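Local coordinates for uronate isomerase (Bacillus halodurans C-125, PDB 3HK7), which probably interconverts D-glucuronate and D-fructuronate, and related hexuronates with their ketose forms, in a metal-containing active site, at residues 135-140 against 360-365; 220-225 against 253-258. All blocks are in the same frame, centred on the assembly; numbering follows the deposited sequence.

Overall arrangement
From the N terminus the chain forms helix 6-19, strand 22-24 and a run of helices, then reaches residues 135-140, where strand 137-141 begins. Contact 1 pairs them with residues 360-365, closing a loop of 219 intervening residues on the first turn of helix 361-386. Contact 2 nests wholly inside that loop: the chain leaves strand 220-224, passes through helix 235-250 and comes back parallel beside that strand as strand 255-262, with 27 residues between the two segments. The two lie on opposite sides of the chain's centre, nearest atoms about 12 Å apart. Contact 1 joins a strand to a late helix, contact 2 one strand to another, and D-arabinaric acid and zinc lie beside contact 2.

Contact 1: residues 135-140 against 360-365; sequences ANVSDV and EQLIYK
Strand 137-141, the middle strand of a parallel sheet between strands 22-24 and 165-166, and the turn leading into it meet the first turn of helix 361-386 through Ala135 of the turn and Val137 and Val140 of the strand on one side and Leu362 and Ile363 on the other. The approach is closest just before the strand, where the CA atoms of Ala135 and Ile363 are 4.7 Å apart. Here helix 124-134 ends in a Schellman motif, and Asn136, with positive phi (52°), turns the chain into the strand. Ala135 points its methyl at the helix backbone: its CB comes within 3.5 Å of Leu362 O and 4.0 Å of Leu362 CB. The same CB is also 4.0 Å from Ile363 CA, so the small side chain lets the two backbones come near each other.

Leu362 carries the rest. Its CG lies anti to the carbonyl carbon (chi1 -74°) and the chain is extended beyond it (chi2 -177°), which sends CD1 forward to the strand. There it faces two valine branches, Val137 CG2 at 4.4 Å and Val140 CG2 at the same 4.4 Å. The leucine also touches Val131 and Leu132 of helix 124-134 and Asp24 of strand 22-24, so it is packed among several elements of the fold. Ile363 directs its CB away from 135-140, yet its CG1 still grazes Ala135 CB (4.5 Å) while the side chain also packs on Leu103 of helix 91-103.

No hydrogen bond crosses between 135-140 and 360-365. All five touching residues are buried, and strand and helix are held here by shape and the exclusion of water, with the polar links of Glu360 and Lys365 going to Asp41 and Tyr48 instead.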
loop_
_atom_site.group_PDB
_atom_site.type_symbol
_atom_site.label_atom_id
_atom_site.label_comp_id
_atom_site.label_asym_id
_atom_site.label_seq_id
_atom_site.Cartn_x
_atom_site.Cartn_y
_atom_site.Cartn_z
ATOM N N ALA A 135 -20.922 -13.979 -50.106
ATOM C CA ALA A 135 -20.197 -12.733 -50.320
ATOM C C ALA A 135 -21.124 -11.620 -50.786
ATOM O O ALA A 135 -20.693 -10.485 -50.987
ATOM C CB ALA A 135 -19.084 -12.950 -51.334
ATOM N N ASN A 136 -22.397 -11.952 -50.967
ATOM C CA ASN A 136 -23.396 -10.980 -51.403
ATOM C C ASN A 136 -22.956 -10.238 -52.673
ATOM O O ASN A 136 -23.076 -9.016 -52.775
ATOM C CB ASN A 136 -23.671 -9.992 -50.260
ATOM C CG ASN A 136 -24.957 -9.215 -50.451
ATOM O OD1 ASN A 136 -25.762 -9.526 -51.329
ATOM N ND2 ASN A 136 -25.165 -8.202 -49.617
ATOM N N VAL A 137 -22.452 -10.992 -53.644
ATOM C CA VAL A 137 -21.997 -10.424 -54.911
ATOM C C VAL A 137 -23.006 -10.733 -56.007
ATOM O O VAL A 137 -23.234 -11.889 -56.336
ATOM C CB VAL A 137 -20.635 -11.018 -55.344
ATOM C CG1 VAL A 137 -20.240 -10.464 -56.701
ATOM C CG2 VAL A 137 -19.571 -10.706 -54.306
ATOM N N SER A 138 -23.593 -9.696 -56.588
ATOM C CA SER A 138 -24.577 -9.890 -57.639
ATOM C C SER A 138 -23.966 -9.991 -59.041
ATOM O O SER A 138 -24.477 -10.724 -59.886
ATOM C CB SER A 138 -25.594 -8.750 -57.612
ATOM O OG SER A 138 -24.967 -7.524 -57.935
ATOM N N ASP A 139 -22.882 -9.255 -59.287
ATOM C CA ASP A 139 -22.240 -9.268 -60.601
ATOM C C ASP A 139 -20.721 -9.379 -60.512
ATOM O O ASP A 139 -20.090 -8.731 -59.674
ATOM C CB ASP A 139 -22.617 -8.005 -61.373
ATOM C CG ASP A 139 -24.116 -7.853 -61.534
ATOM O OD1 ASP A 139 -24.602 -7.859 -62.684
ATOM O OD2 ASP A 139 -24.813 -7.727 -60.505
ATOM N N VAL A 140 -20.147 -10.203 -61.387
ATOM C CA VAL A 140 -18.704 -10.432 -61.424
ATOM C C VAL A 140 -18.131 -10.141 -62.804
ATOM O O VAL A 140 -18.464 -10.825 -63.771
ATOM C CB VAL A 140 -18.361 -11.899 -61.079
ATOM C CG1 VAL A 140 -16.857 -12.116 -61.154
ATOM C CG2 VAL A 140 -18.871 -12.248 -59.695
ATOM N N GLU A 360 -13.630 -18.550 -53.957
ATOM C CA GLU A 360 -13.874 -18.298 -52.539
ATOM C C GLU A 360 -13.356 -16.950 -52.046
ATOM O O GLU A 360 -13.923 -16.366 -51.120
ATOM C CB GLU A 360 -13.248 -19.399 -51.674
ATOM C CG GLU A 360 -13.876 -20.778 -51.803
ATOM C CD GLU A 360 -13.692 -21.384 -53.181
ATOM O OE1 GLU A 360 -12.596 -21.221 -53.759
ATOM O OE2 GLU A 360 -14.642 -22.030 -53.678
ATOM N N GLN A 361 -12.276 -16.465 -52.651
ATOM C CA GLN A 361 -11.690 -15.192 -52.244
ATOM C C GLN A 361 -12.740 -14.089 -52.177
ATOM O O GLN A 361 -12.605 -13.142 -51.403
ATOM C CB GLN A 361 -10.560 -14.790 -53.198
ATOM C CG GLN A 361 -9.424 -15.807 -53.267
ATOM C CD GLN A 361 -8.306 -15.374 -54.200
ATOM O OE1 GLN A 361 -8.557 -14.765 -55.239
ATOM N NE2 GLN A 361 -7.071 -15.700 -53.842
ATOM N N LEU A 362 -13.789 -14.209 -52.981
ATOM C CA LEU A 362 -14.835 -13.203 -52.964
ATOM C C LEU A 362 -15.322 -12.986 -51.542
ATOM O O LEU A 362 -15.704 -11.880 -51.172
ATOM C CB LEU A 362 -16.010 -13.623 -53.839
ATOM C CG LEU A 362 -15.804 -13.532 -55.350
ATOM C CD1 LEU A 362 -17.102 -13.916 -56.049
ATOM C CD2 LEU A 362 -15.382 -12.112 -55.743
ATOM N N ILE A 363 -15.294 -14.042 -50.737
ATOM C CA ILE A 363 -15.757 -13.933 -49.366
ATOM C C ILE A 363 -14.896 -13.000 -48.518
ATOM O O ILE A 363 -15.407 -12.044 -47.936
ATOM C CB ILE A 363 -15.812 -15.312 -48.674
ATOM C CG1 ILE A 363 -16.736 -16.255 -49.453
ATOM C CG2 ILE A 363 -16.333 -15.154 -47.248
ATOM C CD1 ILE A 363 -16.714 -17.688 -48.943
ATOM N N TYR A 364 -13.595 -13.263 -48.458
ATOM C CA TYR A 364 -12.715 -12.443 -47.635
ATOM C C TYR A 364 -12.386 -11.071 -48.207
ATOM O O TYR A 364 -12.230 -10.112 -47.454
ATOM C CB TYR A 364 -11.423 -13.214 -47.317
ATOM C CG TYR A 364 -10.230 -12.962 -48.228
ATOM C CD1 TYR A 364 -9.480 -11.785 -48.126
ATOM C CD2 TYR A 364 -9.800 -13.937 -49.131
ATOM C CE1 TYR A 364 -8.320 -11.593 -48.892
ATOM C CE2 TYR A 364 -8.649 -13.755 -49.900
ATOM C CZ TYR A 364 -7.913 -12.584 -49.773
ATOM O OH TYR A 364 -6.760 -12.418 -50.510
ATOM N N LYS A 365 -12.281 -10.972 -49.527
ATOM C CA LYS A 365 -11.961 -9.696 -50.156
ATOM C C LYS A 365 -13.020 -8.649 -49.818
ATOM O O LYS A 365 -12.696 -7.525 -49.416
ATOM C CB LYS A 365 -11.866 -9.863 -51.676
ATOM C CG LYS A 365 -10.752 -10.805 -52.151
ATOM C CD LYS A 365 -9.406 -10.104 -52.282
ATOM C CE LYS A 365 -8.354 -11.051 -52.857
ATOM N NZ LYS A 365 -7.061 -10.373 -53.169
#

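Contact 2: residues 220-225 against 253-258; sequences MAVSLP and IPFAMM. With RAT (D-arabinaric acid), chain M.
Val222 and Phe255 meet on the outer side of a parallel strand pair, the two strands of the beta-alpha-beta unit 220-224, 235-250 and 255-262, consistent with the barrel of the amidohydrolase superfamily. The valine methyl CG1 comes obliquely to the ring, 3.5 Å from Phe255 CZ. With CG anti to the backbone N (chi1 -177°), the phenylalanine ring leans forward along the strands, from Met220 toward Val222, and its edge, at CD1, comes 3.5 Å from Met220 O near the ring plane. One ring face is covered by Met257 CG, 3.7 Å above the plane and displaced toward the rim. An alanine in place of Phe255 would probably leave Val222 CG1 and Met257 CG without the ring they pack against, opening a gap on this face of the sheet. On the sheet face that carries Phe255 and Val222, Met220 packs on Leu244 and Ala248 of helix 235-250, while Val222 also touches helix 172-176.

The opposite face of the sheet carries small residues and then the ligand. Ala221 and Ala256 stand side by side, CB to CB 3.8 Å. Farther along, Ser223 and Met258 lie beside D-arabinaric acid; Ser223 OG is hydrogen-bonded to Asp172 rather than to the ligand, and the bend of Met258 at chi3 (-78°) brings its CE to 3.1 Å from RAT O1B. Met258 also touches His26, a zinc ligand, so this end of the strand pair lines the metal site.

Five backbone hydrogen bonds hold the strands in register. Ala256 N donates almost straight to Met220 O at 2.7 Å. At the far end Leu224 N reaches Met258 O, also at 2.7 Å, from above the carbonyl plane, 36° out of it.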
loop_
_atom_site.group_PDB
_atom_site.type_symbol
_atom_site.label_atom_id
_atom_site.label_comp_id
_atom_site.label_asym_id
_atom_site.label_seq_id
_atom_site.Cartn_x
_atom_site.Cartn_y
_atom_site.Cartn_z
ATOM N N MET A 220 -12.658 -2.175 -72.055
ATOM C CA MET A 220 -11.412 -2.749 -72.566
ATOM C C MET A 220 -10.354 -2.414 -71.516
ATOM O O MET A 220 -10.359 -1.316 -70.960
ATOM C CB MET A 220 -11.040 -2.130 -73.918
ATOM C CG MET A 220 -11.926 -2.581 -75.074
ATOM S SD MET A 220 -11.412 -1.888 -76.664
ATOM C CE MET A 220 -12.286 -0.334 -76.669
ATOM N N ALA A 221 -9.449 -3.347 -71.238
ATOM C CA ALA A 221 -8.442 -3.111 -70.209
ATOM C C ALA A 221 -7.006 -3.491 -70.569
ATOM O O ALA A 221 -6.754 -4.210 -71.539
ATOM C CB ALA A 221 -8.859 -3.830 -68.928
ATOM N N VAL A 222 -6.073 -2.999 -69.759
ATOM C CA VAL A 222 -4.650 -3.263 -69.938
ATOM C C VAL A 222 -3.884 -2.842 -68.697
ATOM O O VAL A 222 -4.206 -1.819 -68.088
ATOM C CB VAL A 222 -4.067 -2.464 -71.124
ATOM C CG1 VAL A 222 -4.236 -0.970 -70.882
ATOM C CG2 VAL A 222 -2.586 -2.804 -71.306
ATOM N N SER A 223 -2.886 -3.634 -68.312
ATOM C CA SER A 223 -2.051 -3.288 -67.166
ATOM C C SER A 223 -0.821 -2.628 -67.782
ATOM O O SER A 223 -0.304 -3.096 -68.797
ATOM C CB SER A 223 -1.664 -4.530 -66.357
ATOM O OG SER A 223 -0.827 -5.401 -67.087
ATOM N N LEU A 224 -0.366 -1.535 -67.178
ATOM C CA LEU A 224 0.763 -0.775 -67.701
ATOM C C LEU A 224 1.909 -0.610 -66.710
ATOM O O LEU A 224 1.715 -0.698 -65.503
ATOM C CB LEU A 224 0.261 0.596 -68.169
ATOM C CG LEU A 224 -0.748 0.520 -69.318
ATOM C CD1 LEU A 224 -1.440 1.863 -69.485
ATOM C CD2 LEU A 224 -0.032 0.094 -70.610
ATOM N N PRO A 225 3.131 -0.364 -67.217
ATOM C CA PRO A 225 4.316 -0.195 -66.370
ATOM C C PRO A 225 4.475 1.218 -65.809
ATOM O O PRO A 225 3.841 2.158 -66.280
ATOM C CB PRO A 225 5.449 -0.564 -67.318
ATOM C CG PRO A 225 4.979 0.059 -68.602
ATOM C CD PRO A 225 3.504 -0.329 -68.644
ATOM N N ILE A 253 -17.399 2.542 -75.010
ATOM C CA ILE A 253 -16.824 1.608 -74.054
ATOM C C ILE A 253 -15.651 2.277 -73.349
ATOM O O ILE A 253 -14.731 2.769 -74.001
ATOM C CB ILE A 253 -16.301 0.340 -74.757
ATOM C CG1 ILE A 253 -17.445 -0.356 -75.490
ATOM C CG2 ILE A 253 -15.683 -0.604 -73.739
ATOM C CD1 ILE A 253 -17.020 -1.614 -76.226
ATOM N N PRO A 254 -15.672 2.311 -72.008
ATOM C CA PRO A 254 -14.570 2.939 -71.277
ATOM C C PRO A 254 -13.276 2.135 -71.360
ATOM O O PRO A 254 -13.297 0.917 -71.547
ATOM C CB PRO A 254 -15.111 3.037 -69.854
ATOM C CG PRO A 254 -16.019 1.858 -69.760
ATOM C CD PRO A 254 -16.741 1.890 -71.083
ATOM N N PHE A 255 -12.152 2.834 -71.230
ATOM C CA PHE A 255 -10.827 2.219 -71.278
ATOM C C PHE A 255 -10.301 2.110 -69.847
ATOM O O PHE A 255 -10.182 3.113 -69.146
ATOM C CB PHE A 255 -9.900 3.089 -72.136
ATOM C CG PHE A 255 -8.515 2.530 -72.317
ATOM C CD1 PHE A 255 -8.291 1.156 -72.317
ATOM C CD2 PHE A 255 -7.441 3.382 -72.537
ATOM C CE1 PHE A 255 -7.012 0.643 -72.537
ATOM C CE2 PHE A 255 -6.159 2.880 -72.757
ATOM C CZ PHE A 255 -5.944 1.508 -72.758
ATOM N N ALA A 256 -10.003 0.891 -69.410
ATOM C CA ALA A 256 -9.507 0.670 -68.058
ATOM C C ALA A 256 -7.992 0.532 -68.045
ATOM O O ALA A 256 -7.446 -0.394 -68.646
ATOM C CB ALA A 256 -10.147 -0.578 -67.468
ATOM N N MET A 257 -7.321 1.454 -67.356
ATOM C CA MET A 257 -5.865 1.432 -67.265
ATOM C C MET A 257 -5.407 1.088 -65.860
ATOM O O MET A 257 -5.726 1.793 -64.902
ATOM C CB MET A 257 -5.278 2.789 -67.671
ATOM C CG MET A 257 -5.627 3.224 -69.087
ATOM S SD MET A 257 -4.777 4.729 -69.622
ATOM C CE MET A 257 -5.765 5.994 -68.852
ATOM N N MET A 258 -4.670 -0.008 -65.733
ATOM C CA MET A 258 -4.161 -0.432 -64.439
ATOM C C MET A 258 -2.652 -0.210 -64.511
ATOM O O MET A 258 -1.889 -1.055 -64.996
ATOM C CB MET A 258 -4.530 -1.894 -64.195
ATOM C CG MET A 258 -6.020 -2.157 -64.433
ATOM S SD MET A 258 -6.653 -3.591 -63.546
ATOM C CE MET A 258 -6.058 -4.892 -64.585
HETATM O O1A RAT M . -2.880 -7.452 -64.148
HETATM C C1 RAT M . -3.780 -7.700 -63.301
HETATM O O1B RAT M . -5.005 -7.658 -63.527
HETATM C C2 RAT M . -3.340 -8.080 -61.875
HETATM O O2 RAT M . -4.466 -7.912 -60.996
HETATM C C3 RAT M . -2.832 -9.541 -61.778
HETATM O O3 RAT M . -3.919 -10.455 -62.005
HETATM C C4 RAT M . -2.160 -9.877 -60.400
HETATM O O4 RAT M . -1.326 -11.041 -60.503
HETATM C C5 RAT M . -3.175 -10.133 -59.256
HETATM O O5A RAT M . -3.321 -11.303 -58.841
HETATM O O5B RAT M . -3.786 -9.126 -58.801
#